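Local coordinates for putative baseplate protein (Unidentified phage, PDB 2FSD), which probably recognises receptors on the surface of Lactococcus lactis cells, as the head domain of a phage receptor-binding protein, at residues 97-111 with 121-135. Residues are numbered along the deposited sequence; the frame is centred on the assembly and turned at random.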
loop_
_atom_site.group_PDB
_atom_site.type_symbol
_atom_site.label_atom_id
_atom_site.label_comp_id
_atom_site.label_asym_id
_atom_site.label_seq_id
_atom_site.Cartn_x
_atom_site.Cartn_y
_atom_site.Cartn_z
ATOM N N SER A 97 2.009 1.014 -0.074
ATOM C CA SER A 97 2.046 2.282 0.637
ATOM C C SER A 97 1.452 2.183 2.031
ATOM O O SER A 97 0.546 1.384 2.299
ATOM C CB SER A 97 1.252 3.334 -0.129
ATOM O OG SER A 97 1.782 3.542 -1.414
ATOM N N GLY A 98 1.988 3.013 2.917
ATOM C CA GLY A 98 1.384 3.301 4.206
ATOM C C GLY A 98 1.597 4.778 4.460
ATOM O O GLY A 98 1.877 5.549 3.531
ATOM N N THR A 99 1.483 5.180 5.716
ATOM C CA THR A 99 1.797 6.552 6.096
ATOM C C THR A 99 2.848 6.595 7.210
ATOM O O THR A 99 2.949 5.666 8.008
ATOM C CB THR A 99 0.532 7.307 6.528
ATOM O OG1 THR A 99 -0.176 6.546 7.515
ATOM C CG2 THR A 99 -0.360 7.558 5.317
ATOM N N PHE A 100 3.674 7.646 7.192
ATOM C CA PHE A 100 4.417 8.078 8.381
ATOM C C PHE A 100 3.598 9.192 9.014
ATOM O O PHE A 100 2.846 9.896 8.330
ATOM C CB PHE A 100 5.804 8.645 8.042
ATOM C CG PHE A 100 6.801 7.631 7.543
ATOM C CD1 PHE A 100 7.350 6.686 8.403
ATOM C CD2 PHE A 100 7.238 7.662 6.223
ATOM C CE1 PHE A 100 8.290 5.768 7.943
ATOM C CE2 PHE A 100 8.184 6.746 5.757
ATOM C CZ PHE A 100 8.710 5.804 6.618
ATOM N N TYR A 101 3.765 9.362 10.318
ATOM C CA TYR A 101 3.057 10.391 11.049
ATOM C C TYR A 101 3.823 10.906 12.267
ATOM O O TYR A 101 4.257 10.132 13.103
ATOM C CB TYR A 101 1.698 9.870 11.529
ATOM C CG TYR A 101 1.028 10.885 12.414
ATOM C CD1 TYR A 101 0.374 11.974 11.859
ATOM C CD2 TYR A 101 1.117 10.800 13.807
ATOM C CE1 TYR A 101 -0.211 12.919 12.646
ATOM C CE2 TYR A 101 0.534 11.764 14.616
ATOM C CZ TYR A 101 -0.134 12.814 14.021
ATOM O OH TYR A 101 -0.732 13.789 14.787
ATOM N N SER A 102 3.952 12.224 12.363
ATOM C CA SER A 102 4.322 12.886 13.619
ATOM C C SER A 102 3.822 14.319 13.564
ATOM O O SER A 102 3.675 14.885 12.479
ATOM C CB SER A 102 5.839 12.880 13.849
ATOM O OG SER A 102 6.472 13.861 13.047
ATOM N N HIS A 103 3.562 14.894 14.736
ATOM C CA HIS A 103 3.220 16.315 14.863
ATOM C C HIS A 103 2.192 16.787 13.833
ATOM O O HIS A 103 2.381 17.806 13.183
ATOM C CB HIS A 103 4.491 17.175 14.773
ATOM C CG HIS A 103 5.504 16.862 15.830
ATOM N ND1 HIS A 103 6.850 16.730 15.556
ATOM C CD2 HIS A 103 5.363 16.629 17.158
ATOM C CE1 HIS A 103 7.495 16.444 16.674
ATOM N NE2 HIS A 103 6.617 16.376 17.660
ATOM N N GLY A 104 1.110 16.023 13.691
ATOM C CA GLY A 104 -0.028 16.426 12.869
ATOM C C GLY A 104 0.252 16.435 11.380
ATOM O O GLY A 104 -0.479 17.066 10.621
ATOM N N ASN A 105 1.305 15.729 10.959
ATOM C CA ASN A 105 1.722 15.703 9.557
ATOM C C ASN A 105 1.912 14.266 9.054
ATOM O O ASN A 105 2.539 13.447 9.723
ATOM C CB ASN A 105 3.006 16.529 9.376
ATOM C CG ASN A 105 2.782 18.035 9.623
ATOM O OD1 ASN A 105 2.572 18.810 8.687
ATOM N ND2 ASN A 105 2.819 18.442 10.887
ATOM N N LEU A 106 1.356 13.971 7.880
ATOM C CA LEU A 106 1.467 12.643 7.264
ATOM C C LEU A 106 2.356 12.681 6.024
ATOM O O LEU A 106 2.302 13.617 5.238
ATOM C CB LEU A 106 0.087 12.105 6.865
ATOM C CG LEU A 106 -0.882 11.766 7.999
ATOM C CD1 LEU A 106 -2.331 11.922 7.541
ATOM C CD2 LEU A 106 -0.638 10.366 8.527
ATOM N N SER A 107 3.165 11.645 5.858
ATOM C CA SER A 107 4.001 11.489 4.672
ATOM C C SER A 107 3.894 10.063 4.120
ATOM O O SER A 107 3.482 9.150 4.830
ATOM C CB SER A 107 5.456 11.846 5.013
ATOM O OG SER A 107 5.681 11.701 6.408
ATOM N N LEU A 108 4.267 9.899 2.852
ATOM C CA LEU A 108 4.308 8.589 2.202
ATOM C C LEU A 108 5.386 7.674 2.803
ATOM O O LEU A 108 6.582 7.987 2.751
ATOM C CB LEU A 108 4.553 8.734 0.686
ATOM C CG LEU A 108 4.478 7.430 -0.137
ATOM C CD1 LEU A 108 3.057 6.910 -0.198
ATOM C CD2 LEU A 108 5.021 7.591 -1.557
ATOM N N SER A 109 4.949 6.549 3.370
ATOM C CA SER A 109 5.854 5.445 3.706
ATOM C C SER A 109 5.691 4.320 2.700
ATOM O O SER A 109 4.676 4.229 2.008
ATOM C CB SER A 109 5.620 4.934 5.139
ATOM O OG SER A 109 4.466 4.119 5.254
ATOM N N LEU A 110 6.716 3.478 2.622
ATOM C CA LEU A 110 6.672 2.242 1.869
ATOM C C LEU A 110 6.570 1.090 2.868
ATOM O O LEU A 110 7.272 1.085 3.877
ATOM C CB LEU A 110 7.939 2.106 1.011
ATOM C CG LEU A 110 8.138 0.803 0.227
ATOM C CD1 LEU A 110 8.854 1.073 -1.078
ATOM C CD2 LEU A 110 8.914 -0.233 1.047
ATOM N N ILE A 111 5.692 0.128 2.576
ATOM C CA ILE A 111 5.511 -1.069 3.403
ATOM C C ILE A 111 6.047 -2.306 2.691
ATOM O O ILE A 111 5.579 -2.669 1.618
ATOM C CB ILE A 111 4.031 -1.315 3.747
ATOM C CG1 ILE A 111 3.418 -0.077 4.422
ATOM C CG2 ILE A 111 3.894 -2.558 4.637
ATOM C CD1 ILE A 111 3.959 0.233 5.842
ATOM N N GLY A 121 9.990 1.369 4.611
ATOM C CA GLY A 121 10.920 2.124 3.776
ATOM C C GLY A 121 10.543 3.586 3.648
ATOM O O GLY A 121 9.396 3.960 3.882
ATOM N N ASN A 122 11.534 4.406 3.297
ATOM C CA ASN A 122 11.362 5.847 3.162
ATOM C C ASN A 122 11.559 6.321 1.718
ATOM O O ASN A 122 12.707 6.450 1.258
ATOM C CB ASN A 122 12.340 6.596 4.065
ATOM C CG ASN A 122 12.119 8.079 4.035
ATOM O OD1 ASN A 122 11.237 8.565 3.329
ATOM N ND2 ASN A 122 12.915 8.816 4.802
ATOM N N PRO A 123 10.442 6.607 1.010
ATOM C CA PRO A 123 10.499 7.054 -0.377
ATOM C C PRO A 123 10.720 8.564 -0.506
ATOM O O PRO A 123 10.775 9.084 -1.622
ATOM C CB PRO A 123 9.126 6.658 -0.917
ATOM C CG PRO A 123 8.227 6.795 0.243
ATOM C CD PRO A 123 9.050 6.528 1.489
ATOM N N ASN A 124 10.867 9.239 0.629
ATOM C CA ASN A 124 11.094 10.674 0.692
ATOM C C ASN A 124 12.583 10.976 0.701
ATOM O O ASN A 124 13.378 10.137 1.099
ATOM C CB ASN A 124 10.438 11.231 1.959
ATOM C CG ASN A 124 8.964 10.917 2.020
ATOM O OD1 ASN A 124 8.215 11.271 1.105
ATOM N ND2 ASN A 124 8.534 10.229 3.080
ATOM N N ASN A 125 12.954 12.186 0.281
ATOM C CA ASN A 125 14.366 12.571 0.197
ATOM C C ASN A 125 14.967 13.103 1.517
ATOM O O ASN A 125 16.152 13.430 1.572
ATOM C CB ASN A 125 14.588 13.556 -0.972
ATOM C CG ASN A 125 14.056 14.966 -0.699
ATOM O OD1 ASN A 125 13.563 15.282 0.384
ATOM N ND2 ASN A 125 14.184 15.827 -1.696
ATOM N N THR A 126 14.145 13.189 2.563
ATOM C CA THR A 126 14.617 13.480 3.929
ATOM C C THR A 126 14.362 12.265 4.814
ATOM O O THR A 126 13.527 11.412 4.485
ATOM C CB THR A 126 13.902 14.685 4.571
ATOM O OG1 THR A 126 14.466 14.929 5.864
ATOM C CG2 THR A 126 12.414 14.420 4.784
ATOM N N SER A 127 15.079 12.189 5.931
ATOM C CA SER A 127 14.926 11.080 6.873
ATOM C C SER A 127 13.574 11.174 7.578
ATOM O O SER A 127 13.124 12.260 7.919
ATOM C CB SER A 127 16.062 11.069 7.906
ATOM O OG SER A 127 15.869 10.030 8.864
ATOM N N MET A 128 12.928 10.037 7.789
ATOM C CA MET A 128 11.651 10.003 8.510
ATOM C C MET A 128 11.898 9.634 9.950
ATOM O O MET A 128 12.249 8.505 10.256
ATOM C CB MET A 128 10.693 9.026 7.836
ATOM C CG MET A 128 10.210 9.541 6.498
ATOM S SD MET A 128 9.136 10.962 6.647
ATOM C CE MET A 128 10.154 12.345 6.153
ATOM N N ASN A 129 11.731 10.606 10.832
ATOM C CA ASN A 129 12.199 10.501 12.216
ATOM C C ASN A 129 11.035 10.672 13.188
ATOM O O ASN A 129 10.199 11.529 12.993
ATOM C CB ASN A 129 13.225 11.610 12.534
ATOM C CG ASN A 129 14.451 11.599 11.630
ATOM O OD1 ASN A 129 15.019 12.652 11.373
ATOM N ND2 ASN A 129 14.882 10.432 11.176
ATOM N N GLY A 130 11.014 9.897 14.265
ATOM C CA GLY A 130 9.976 10.048 15.284
ATOM C C GLY A 130 8.586 9.742 14.752
ATOM O O GLY A 130 7.594 10.292 15.234
ATOM N N LYS A 131 8.508 8.840 13.776
ATOM C CA LYS A 131 7.250 8.568 13.094
ATOM C C LYS A 131 6.531 7.336 13.664
ATOM O O LYS A 131 7.166 6.434 14.220
ATOM C CB LYS A 131 7.494 8.407 11.589
ATOM C CG LYS A 131 8.210 9.613 10.909
ATOM C CD LYS A 131 7.422 10.902 11.039
ATOM C CE LYS A 131 8.110 12.067 10.393
ATOM N NZ LYS A 131 7.212 13.280 10.336
ATOM N N THR A 132 5.197 7.346 13.563
ATOM C CA THR A 132 4.373 6.149 13.753
ATOM C C THR A 132 3.879 5.771 12.371
ATOM O O THR A 132 3.648 6.653 11.540
ATOM C CB THR A 132 3.132 6.392 14.674
ATOM O OG1 THR A 132 2.399 7.535 14.207
ATOM C CG2 THR A 132 3.530 6.615 16.114
ATOM N N ILE A 133 3.707 4.479 12.110
ATOM C CA ILE A 133 3.158 4.034 10.813
ATOM C C ILE A 133 1.779 3.346 10.915
ATOM O O ILE A 133 1.487 2.628 11.870
ATOM C CB ILE A 133 4.161 3.119 10.025
ATOM C CG1 ILE A 133 4.452 1.820 10.786
ATOM C CG2 ILE A 133 5.453 3.881 9.751
ATOM C CD1 ILE A 133 5.156 0.772 9.958
ATOM N N SER A 134 0.953 3.610 9.910
ATOM C CA SER A 134 -0.325 2.962 9.718
ATOM C C SER A 134 -0.397 2.432 8.285
ATOM O O SER A 134 0.083 3.069 7.335
ATOM C CB SER A 134 -1.488 3.936 9.971
ATOM O OG SER A 134 -1.564 4.344 11.334
ATOM N N PHE A 135 -0.990 1.246 8.142
ATOM C CA PHE A 135 -1.155 0.615 6.839
ATOM C C PHE A 135 -2.163 -0.518 6.921
ATOM O O PHE A 135 -2.515 -0.975 8.009
ATOM C CB PHE A 135 0.181 0.075 6.314
ATOM C CG PHE A 135 0.716 -1.092 7.105
ATOM C CD1 PHE A 135 0.422 -2.402 6.722
ATOM C CD2 PHE A 135 1.503 -0.885 8.228
ATOM C CE1 PHE A 135 0.903 -3.483 7.454
ATOM C CE2 PHE A 135 1.986 -1.953 8.962
ATOM C CZ PHE A 135 1.688 -3.254 8.583
HETATM O O HOH W 1 0.860 7.133 10.162
HETATM O O HOH W 2 5.306 12.285 1.885
#
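Phe100 lies between Met128 and Ser109 at one end of the antiparallel beta barrel of the receptor-binding head domain. Here the hairpin of strands 94-102 and 105-114, joined by a type I' turn, meets the loop after Gly121 and the start of strand 132-140. CG of Phe100 is anti to its carbonyl carbon (chi1 -69°), which turns the ring toward the loop. Met128 CG covers one face, 3.8 Å from the ring centroid, and Met128 SD sits obliquely in a Met-aromatic contact. Ser109 CB covers the opposite face. Gly121 O comes to the ring edge, 3.4 Å from Phe100 CZ. Ile133 points the same way as Phe100, side by side with it, and its CG2 comes obliquely to Phe100 CD1 at 3.6 Å; Val120 adds to this core. Lys131 crosses Phe100 at about a right angle, its CB meeting Phe100 CD1. Its chain bends at chi2 (-60°) and then runs extended to Ser102. On the other side of the sheet, Thr132 OG1 meets the Tyr101 ring at its edge. Thr132 N donates to Tyr101 O at 3.0 Å, on a lone pair. On the hairpin's other edge, Leu110 pairs with Gly121 through two backbone bonds. Pro123 CG rests on Leu108 CD2, while Asn124 ND2 donates weakly to Leu108 O. Lys131 NZ donates to Ser102 OG at 2.9 Å.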